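Local coordinates for protein tricorn protease (Thermoplasma acidophilum, PDB 1K32) that probably acts as a serine protease that degrades peptides, as one chain of a six-subunit assembly built with beta-propeller, PDZ-like and S41 peptidase domains, at residues A[20-24]-A[25-29]; A[209-213]-A[214-218]; A[189-192]-A[193-197]. All coordinates share one frame; numbering follows the deposited sequence.

Contact 1: residues A[20-24]-A[25-29]; sequences PDIHG and DRIIF
I22 and I27 face each other across a tight antiparallel beta hairpin, where strands 18-23 and 26-31 open the first four-stranded sheet of the chain. They form a non-hydrogen-bonded pair, and their side chains meet through the gamma branches, I22 CG1 lying 3.7 Å from I27 CG1. I22 CG1 is anti to its own N (chi1 -180°) and I27 CG1 anti to its carbonyl carbon (chi1 -75°); these different first torsions bring the two branches together. Both residues rest on L260 of the neighbouring sheet, an apolar interface that suits branched aliphatic residues. Such a sheet is one blade of a beta propeller, and its hairpin reverses through a type II' turn from H23 to R26. G24 takes the positive phi (64°) that this turn needs and that glycine adopts easily. H23 N bonds to R26 O at 2.8 Å, and R26 N to H23 O at 2.9 Å. On the other face H23 and R26 lie side by side, R26 NH2 at the edge of the imidazole, 4.0 Å from H23 CD2. Further along that face D21 CB packs on I28 CG1 at 3.7 Å, while D21 OD1 accepts a hydrogen bond from F60 N of the next sheet.

Contact 2: residues A[209-213]-A[214-218]; sequences PVIVG and HRIYF
This beta hairpin starts a propeller blade, the four-stranded antiparallel sheet in which strands 207-212 and 215-220 are the first two, and it is held across by V210 with Y217 and V212 with R215, both hydrogen-bonded pairs. The bonds near the reversal are ordinary: V212 N reaches R215 O at 3.0 Å, and R215 N meets V212 O at 3.1 Å. G213 sits at the corner with phi 67°, a value glycine takes without strain.

V210, V212 and Y217 all touch I259 of the neighbouring blade, a setting suited to their apolar atoms; R215, on the same face, leads its end away to a salt bridge with D237 through NH1 and a hydrogen bond to S230 through NH2. I211 and I216 point to the other face and cross obliquely, CG1 to CG1 at 4.1 Å, I211 also leaning on L158 and A160. Y217 has CG anti to its carbonyl carbon (chi1 -69°), which carries the ring back along the partner strand toward the turn. The V210 and Y217 side chains cross at about a right angle, V210 CG2 3.4 Å from Y217 CB; nearer the turn, V212 CB lies 3.8 Å from Y217 CE1.

Contact 3: residues A[189-192]-A[193-197]; sequences IEVN and SGAFK
E190 lays its side chain across the ring of F196 and then reaches the turn of its own hairpin. Its CB stands over one face of the phenyl ring, 4.0 Å from the centroid and off the centre of the ring, a CH-pi contact. CG is anti to the backbone N (chi1 -164°), and the chain beyond it stays extended, which carries the acid past the ring toward the reversal. On the way E190 CG comes 3.4 Å from A195 O and 3.8 Å from F196 CZ. CD is still near CZ, and the carboxylate plane is only 4° from that of the ring, so the flat end continues in the same orientation.

At the tip the two oxygens have different tasks. E190 OE1 accepts the N-H of G194 (N to OE1 2.6 Å) on its anti lone pair, while OE2 forms a salt bridge with R164 of the adjoining strand. The carboxylate is therefore gripped at both oxygens, and the nearby arginine would be expected to favour its charged form. Glutamate suits this place because its methylenes can lie on an aromatic face while its acid reaches a backbone N-H. F196 supplies a broad flat surface, its other contacts including L151 and I166.

G194 occupies the turn at phi 99°, a backbone conformation that glycine, lacking CB, reaches easily. A195 sits opposite two residues at once: its CB lies 3.7 Å from N192 CB, and its O accepts V191 N at 2.8 Å. Beyond the irregularity, I189 and K197 resume regular antiparallel pairing through two backbone bonds. V191 and N192 facing A195 make a classic beta bulge, overlapping the type II turn that shares N192 and A195 with it and closes the hairpin of strands 186-192 and 195-200.

In the fold
All three hairpins belong to four-stranded antiparallel sheets on the same side of the chain's centre, but they occupy different positions in them. Contacts 1 and 2 each join the first two strands of a sheet, whereas contact 3 joins the last two strands of the sheet that precedes contact 2 in the chain. Strand 195-200 leads on to strand 207-212, and the centres of contacts 2 and 3 are about 18 Å apart, their nearest atoms about 5 Å. Contacts 1 and 2 have centres about 17 Å apart and do not touch; strand 259-263 touches both hairpins, through L260 on contact 1 and I259 on contact 2. Contacts 1 and 3 lie farthest apart, about 31 Å between centres.

Contact 1: residues A[20-24]-A[25-29]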
loop_
_atom_site.group_PDB
_atom_site.type_symbol
_atom_site.label_atom_id
_atom_site.label_comp_id
_atom_site.label_asym_id
_atom_site.label_seq_id
_atom_site.Cartn_x
_atom_site.Cartn_y
_atom_site.Cartn_z
ATOM N N PRO A 20 -71.663 -4.484 -1.822
ATOM C CA PRO A 20 -72.412 -5.106 -2.907
ATOM C C PRO A 20 -73.048 -4.122 -3.883
ATOM O O PRO A 20 -73.150 -2.934 -3.611
ATOM C CB PRO A 20 -73.466 -5.876 -2.143
ATOM C CG PRO A 20 -73.879 -4.814 -1.119
ATOM C CD PRO A 20 -72.541 -4.250 -0.656
ATOM N N ASP A 21 -73.485 -4.652 -5.016
ATOM C CA ASP A 21 -74.183 -3.878 -6.032
ATOM C C ASP A 21 -75.252 -4.868 -6.471
ATOM O O ASP A 21 -75.133 -6.062 -6.216
ATOM C CB ASP A 21 -73.272 -3.516 -7.210
ATOM C CG ASP A 21 -73.922 -2.501 -8.171
ATOM O OD1 ASP A 21 -73.298 -2.165 -9.205
ATOM O OD2 ASP A 21 -75.054 -2.036 -7.893
ATOM N N ILE A 22 -76.301 -4.394 -7.117
ATOM C CA ILE A 22 -77.354 -5.307 -7.514
ATOM C C ILE A 22 -77.926 -4.945 -8.867
ATOM O O ILE A 22 -77.975 -3.778 -9.230
ATOM C CB ILE A 22 -78.492 -5.307 -6.472
ATOM C CG1 ILE A 22 -79.595 -6.278 -6.898
ATOM C CG2 ILE A 22 -79.041 -3.895 -6.315
ATOM C CD1 ILE A 22 -80.651 -6.509 -5.844
ATOM N N HIS A 23 -78.334 -5.969 -9.609
ATOM C CA HIS A 23 -78.950 -5.794 -10.923
ATOM C C HIS A 23 -79.924 -6.946 -11.102
ATOM O O HIS A 23 -79.517 -8.085 -11.318
ATOM C CB HIS A 23 -77.916 -5.822 -12.047
ATOM C CG HIS A 23 -78.479 -5.450 -13.383
ATOM N ND1 HIS A 23 -78.669 -4.142 -13.772
ATOM C CD2 HIS A 23 -78.953 -6.215 -14.396
ATOM C CE1 HIS A 23 -79.236 -4.116 -14.965
ATOM N NE2 HIS A 23 -79.419 -5.361 -15.366
ATOM N N GLY A 24 -81.212 -6.643 -10.995
ATOM C CA GLY A 24 -82.228 -7.674 -11.129
ATOM C C GLY A 24 -82.118 -8.702 -10.017
ATOM O O GLY A 24 -82.267 -8.380 -8.839
ATOM N N ASP A 25 -81.862 -9.948 -10.396
ATOM C CA ASP A 25 -81.720 -11.025 -9.428
ATOM C C ASP A 25 -80.260 -11.359 -9.190
ATOM O O ASP A 25 -79.951 -12.384 -8.578
ATOM C CB ASP A 25 -82.431 -12.288 -9.914
ATOM C CG ASP A 25 -83.930 -12.160 -9.863
ATOM O OD1 ASP A 25 -84.437 -11.764 -8.793
ATOM O OD2 ASP A 25 -84.595 -12.456 -10.883
ATOM N N ARG A 26 -79.368 -10.507 -9.685
ATOM C CA ARG A 26 -77.945 -10.756 -9.509
ATOM C C ARG A 26 -77.349 -9.741 -8.556
ATOM O O ARG A 26 -77.627 -8.551 -8.641
ATOM C CB ARG A 26 -77.193 -10.694 -10.848
ATOM C CG ARG A 26 -77.783 -11.570 -11.944
ATOM C CD ARG A 26 -76.715 -12.076 -12.910
ATOM N NE ARG A 26 -75.893 -11.019 -13.506
ATOM C CZ ARG A 26 -76.354 -10.051 -14.293
ATOM N NH1 ARG A 26 -75.520 -9.151 -14.785
ATOM N NH2 ARG A 26 -77.646 -9.971 -14.578
ATOM N N ILE A 27 -76.534 -10.238 -7.638
ATOM C CA ILE A 27 -75.867 -9.402 -6.659
ATOM C C ILE A 27 -74.395 -9.731 -6.659
ATOM O O ILE A 27 -74.029 -10.896 -6.568
ATOM C CB ILE A 27 -76.405 -9.666 -5.254
ATOM C CG1 ILE A 27 -77.776 -9.015 -5.105
ATOM C CG2 ILE A 27 -75.424 -9.173 -4.222
ATOM C CD1 ILE A 27 -78.472 -9.368 -3.814
ATOM N N ILE A 28 -73.554 -8.711 -6.792
ATOM C CA ILE A 28 -72.113 -8.918 -6.750
ATOM C C ILE A 28 -71.627 -8.321 -5.435
ATOM O O ILE A 28 -72.241 -7.397 -4.892
ATOM C CB ILE A 28 -71.377 -8.263 -7.961
ATOM C CG1 ILE A 28 -71.731 -6.782 -8.100
ATOM C CG2 ILE A 28 -71.720 -9.030 -9.221
ATOM C CD1 ILE A 28 -71.004 -6.076 -9.276
ATOM N N PHE A 29 -70.541 -8.864 -4.908
ATOM C CA PHE A 29 -70.015 -8.397 -3.644
ATOM C C PHE A 29 -68.583 -8.871 -3.510
ATOM O O PHE A 29 -68.116 -9.690 -4.298
ATOM C CB PHE A 29 -70.876 -8.947 -2.484
ATOM C CG PHE A 29 -70.941 -10.451 -2.434
ATOM C CD1 PHE A 29 -69.936 -11.188 -1.802
ATOM C CD2 PHE A 29 -71.967 -11.138 -3.081
ATOM C CE1 PHE A 29 -69.948 -12.583 -1.822
ATOM C CE2 PHE A 29 -71.989 -12.539 -3.107
ATOM C CZ PHE A 29 -70.973 -13.261 -2.477
#

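Contact 2: residues A[209-213]-A[214-218]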
loop_
_atom_site.group_PDB
_atom_site.type_symbol
_atom_site.label_atom_id
_atom_site.label_comp_id
_atom_site.label_asym_id
_atom_site.label_seq_id
_atom_site.Cartn_x
_atom_site.Cartn_y
_atom_site.Cartn_z
ATOM N N PRO A 209 -75.197 7.804 -1.596
ATOM C CA PRO A 209 -76.516 8.175 -2.100
ATOM C C PRO A 209 -76.934 7.351 -3.327
ATOM O O PRO A 209 -76.110 6.983 -4.154
ATOM C CB PRO A 209 -76.351 9.656 -2.416
ATOM C CG PRO A 209 -74.887 9.713 -2.888
ATOM C CD PRO A 209 -74.209 8.874 -1.832
ATOM N N VAL A 210 -78.222 7.035 -3.405
ATOM C CA VAL A 210 -78.783 6.301 -4.538
ATOM C C VAL A 210 -80.163 6.866 -4.826
ATOM O O VAL A 210 -80.782 7.493 -3.961
ATOM C CB VAL A 210 -78.947 4.788 -4.264
ATOM C CG1 VAL A 210 -77.584 4.122 -4.177
ATOM C CG2 VAL A 210 -79.786 4.573 -2.990
ATOM N N ILE A 211 -80.641 6.632 -6.042
ATOM C CA ILE A 211 -81.950 7.116 -6.454
ATOM C C ILE A 211 -82.885 5.978 -6.850
ATOM O O ILE A 211 -82.530 5.094 -7.628
ATOM C CB ILE A 211 -81.835 8.100 -7.640
ATOM C CG1 ILE A 211 -81.243 9.422 -7.146
ATOM C CG2 ILE A 211 -83.212 8.333 -8.279
ATOM C CD1 ILE A 211 -80.949 10.421 -8.248
ATOM N N VAL A 212 -84.077 5.997 -6.272
ATOM C CA VAL A 212 -85.101 5.006 -6.576
ATOM C C VAL A 212 -86.368 5.815 -6.781
ATOM O O VAL A 212 -86.810 6.533 -5.880
ATOM C CB VAL A 212 -85.289 4.006 -5.423
ATOM C CG1 VAL A 212 -86.380 3.001 -5.781
ATOM C CG2 VAL A 212 -83.977 3.270 -5.160
ATOM N N GLY A 213 -86.938 5.717 -7.976
ATOM C CA GLY A 213 -88.127 6.490 -8.277
ATOM C C GLY A 213 -87.689 7.940 -8.294
ATOM O O GLY A 213 -86.829 8.324 -9.094
ATOM N N HIS A 214 -88.262 8.755 -7.417
ATOM C CA HIS A 214 -87.867 10.153 -7.353
ATOM C C HIS A 214 -87.456 10.521 -5.936
ATOM O O HIS A 214 -87.798 11.591 -5.420
ATOM C CB HIS A 214 -88.992 11.057 -7.855
ATOM C CG HIS A 214 -89.158 11.020 -9.339
ATOM N ND1 HIS A 214 -89.601 9.900 -10.007
ATOM C CD2 HIS A 214 -88.874 11.939 -10.291
ATOM C CE1 HIS A 214 -89.579 10.129 -11.309
ATOM N NE2 HIS A 214 -89.141 11.359 -11.507
ATOM N N ARG A 215 -86.720 9.605 -5.316
ATOM C CA ARG A 215 -86.211 9.801 -3.966
ATOM C C ARG A 215 -84.741 9.442 -3.911
ATOM O O ARG A 215 -84.296 8.493 -4.552
ATOM C CB ARG A 215 -86.971 8.942 -2.957
ATOM C CG ARG A 215 -88.410 9.365 -2.748
ATOM C CD ARG A 215 -88.817 9.190 -1.296
ATOM N NE ARG A 215 -89.498 10.391 -0.827
ATOM C CZ ARG A 215 -89.254 10.995 0.327
ATOM N NH1 ARG A 215 -89.931 12.083 0.643
ATOM N NH2 ARG A 215 -88.344 10.523 1.165
ATOM N N ILE A 216 -83.985 10.215 -3.150
ATOM C CA ILE A 216 -82.568 9.952 -3.001
ATOM C C ILE A 216 -82.412 9.205 -1.689
ATOM O O ILE A 216 -82.794 9.712 -0.638
ATOM C CB ILE A 216 -81.734 11.261 -2.914
ATOM C CG1 ILE A 216 -82.010 12.151 -4.124
ATOM C CG2 ILE A 216 -80.241 10.926 -2.843
ATOM C CD1 ILE A 216 -81.393 13.538 -4.013
ATOM N N TYR A 217 -81.886 7.993 -1.749
ATOM C CA TYR A 217 -81.654 7.230 -0.533
ATOM C C TYR A 217 -80.176 7.323 -0.174
ATOM O O TYR A 217 -79.302 7.387 -1.056
ATOM C CB TYR A 217 -82.079 5.775 -0.715
ATOM C CG TYR A 217 -83.575 5.611 -0.838
ATOM C CD1 TYR A 217 -84.245 5.965 -2.013
ATOM C CD2 TYR A 217 -84.325 5.126 0.231
ATOM C CE1 TYR A 217 -85.624 5.837 -2.115
ATOM C CE2 TYR A 217 -85.696 4.996 0.146
ATOM C CZ TYR A 217 -86.346 5.351 -1.026
ATOM O OH TYR A 217 -87.714 5.221 -1.094
ATOM N N PHE A 218 -79.896 7.349 1.125
ATOM C CA PHE A 218 -78.526 7.471 1.596
ATOM C C PHE A 218 -78.396 7.032 3.042
ATOM O O PHE A 218 -79.386 6.684 3.702
ATOM C CB PHE A 218 -78.053 8.925 1.452
ATOM C CG PHE A 218 -78.939 9.924 2.145
ATOM C CD1 PHE A 218 -78.820 10.155 3.511
ATOM C CD2 PHE A 218 -79.913 10.619 1.429
ATOM C CE1 PHE A 218 -79.669 11.071 4.158
ATOM C CE2 PHE A 218 -80.760 11.531 2.060
ATOM C CZ PHE A 218 -80.639 11.757 3.433
#

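Contact 3: residues A[189-192]-A[193-197]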
loop_
_atom_site.group_PDB
_atom_site.type_symbol
_atom_site.label_atom_id
_atom_site.label_comp_id
_atom_site.label_asym_id
_atom_site.label_seq_id
_atom_site.Cartn_x
_atom_site.Cartn_y
_atom_site.Cartn_z
ATOM N N ILE A 189 -77.992 19.336 -6.563
ATOM C CA ILE A 189 -78.772 18.915 -7.718
ATOM C C ILE A 189 -78.904 20.051 -8.728
ATOM O O ILE A 189 -79.020 21.224 -8.363
ATOM C CB ILE A 189 -80.177 18.423 -7.303
ATOM C CG1 ILE A 189 -80.859 17.746 -8.484
ATOM C CG2 ILE A 189 -81.030 19.585 -6.830
ATOM C CD1 ILE A 189 -82.063 16.921 -8.091
ATOM N N GLU A 190 -78.870 19.694 -10.005
ATOM C CA GLU A 190 -78.978 20.678 -11.068
ATOM C C GLU A 190 -80.439 21.108 -11.146
ATOM O O GLU A 190 -81.331 20.275 -11.078
ATOM C CB GLU A 190 -78.526 20.049 -12.386
ATOM C CG GLU A 190 -78.214 21.030 -13.497
ATOM C CD GLU A 190 -77.750 20.328 -14.764
ATOM O OE1 GLU A 190 -77.241 21.004 -15.679
ATOM O OE2 GLU A 190 -77.894 19.092 -14.848
ATOM N N VAL A 191 -80.686 22.406 -11.257
ATOM C CA VAL A 191 -82.059 22.898 -11.336
ATOM C C VAL A 191 -82.316 23.526 -12.701
ATOM O O VAL A 191 -83.410 23.430 -13.256
ATOM C CB VAL A 191 -82.353 23.938 -10.225
ATOM C CG1 VAL A 191 -82.338 23.266 -8.869
ATOM C CG2 VAL A 191 -81.324 25.050 -10.263
ATOM N N ASN A 192 -81.292 24.167 -13.234
ATOM C CA ASN A 192 -81.363 24.814 -14.529
ATOM C C ASN A 192 -80.087 24.351 -15.208
ATOM O O ASN A 192 -79.026 24.433 -14.602
ATOM C CB ASN A 192 -81.361 26.333 -14.341
ATOM C CG ASN A 192 -80.955 27.075 -15.590
ATOM O OD1 ASN A 192 -81.520 26.858 -16.663
ATOM N ND2 ASN A 192 -79.971 27.963 -15.461
ATOM N N SER A 193 -80.185 23.856 -16.442
ATOM C CA SER A 193 -79.006 23.364 -17.152
ATOM C C SER A 193 -77.762 24.173 -16.796
ATOM O O SER A 193 -77.603 25.310 -17.228
ATOM C CB SER A 193 -79.229 23.386 -18.671
ATOM O OG SER A 193 -79.177 24.698 -19.185
ATOM N N GLY A 194 -76.891 23.585 -15.984
ATOM C CA GLY A 194 -75.678 24.276 -15.589
ATOM C C GLY A 194 -75.729 24.939 -14.221
ATOM O O GLY A 194 -74.693 25.286 -13.675
ATOM N N ALA A 195 -76.925 25.108 -13.668
ATOM C CA ALA A 195 -77.106 25.741 -12.359
ATOM C C ALA A 195 -77.394 24.693 -11.282
ATOM O O ALA A 195 -78.219 23.800 -11.473
ATOM C CB ALA A 195 -78.246 26.750 -12.423
ATOM N N PHE A 196 -76.724 24.808 -10.141
ATOM C CA PHE A 196 -76.922 23.844 -9.069
ATOM C C PHE A 196 -77.325 24.433 -7.730
ATOM O O PHE A 196 -76.995 25.566 -7.403
ATOM C CB PHE A 196 -75.660 23.004 -8.870
ATOM C CG PHE A 196 -75.321 22.140 -10.041
ATOM C CD1 PHE A 196 -74.831 22.698 -11.216
ATOM C CD2 PHE A 196 -75.489 20.760 -9.970
ATOM C CE1 PHE A 196 -74.510 21.891 -12.306
ATOM C CE2 PHE A 196 -75.170 19.947 -11.052
ATOM C CZ PHE A 196 -74.678 20.519 -12.223
ATOM N N LYS A 197 -78.027 23.618 -6.955
ATOM C CA LYS A 197 -78.493 23.993 -5.638
ATOM C C LYS A 197 -78.133 22.878 -4.656
ATOM O O LYS A 197 -78.200 21.698 -4.993
ATOM C CB LYS A 197 -80.012 24.185 -5.674
ATOM C CG LYS A 197 -80.670 24.278 -4.314
ATOM C CD LYS A 197 -82.190 24.343 -4.448
ATOM C CE LYS A 197 -82.854 24.497 -3.086
ATOM N NZ LYS A 197 -84.346 24.516 -3.190
#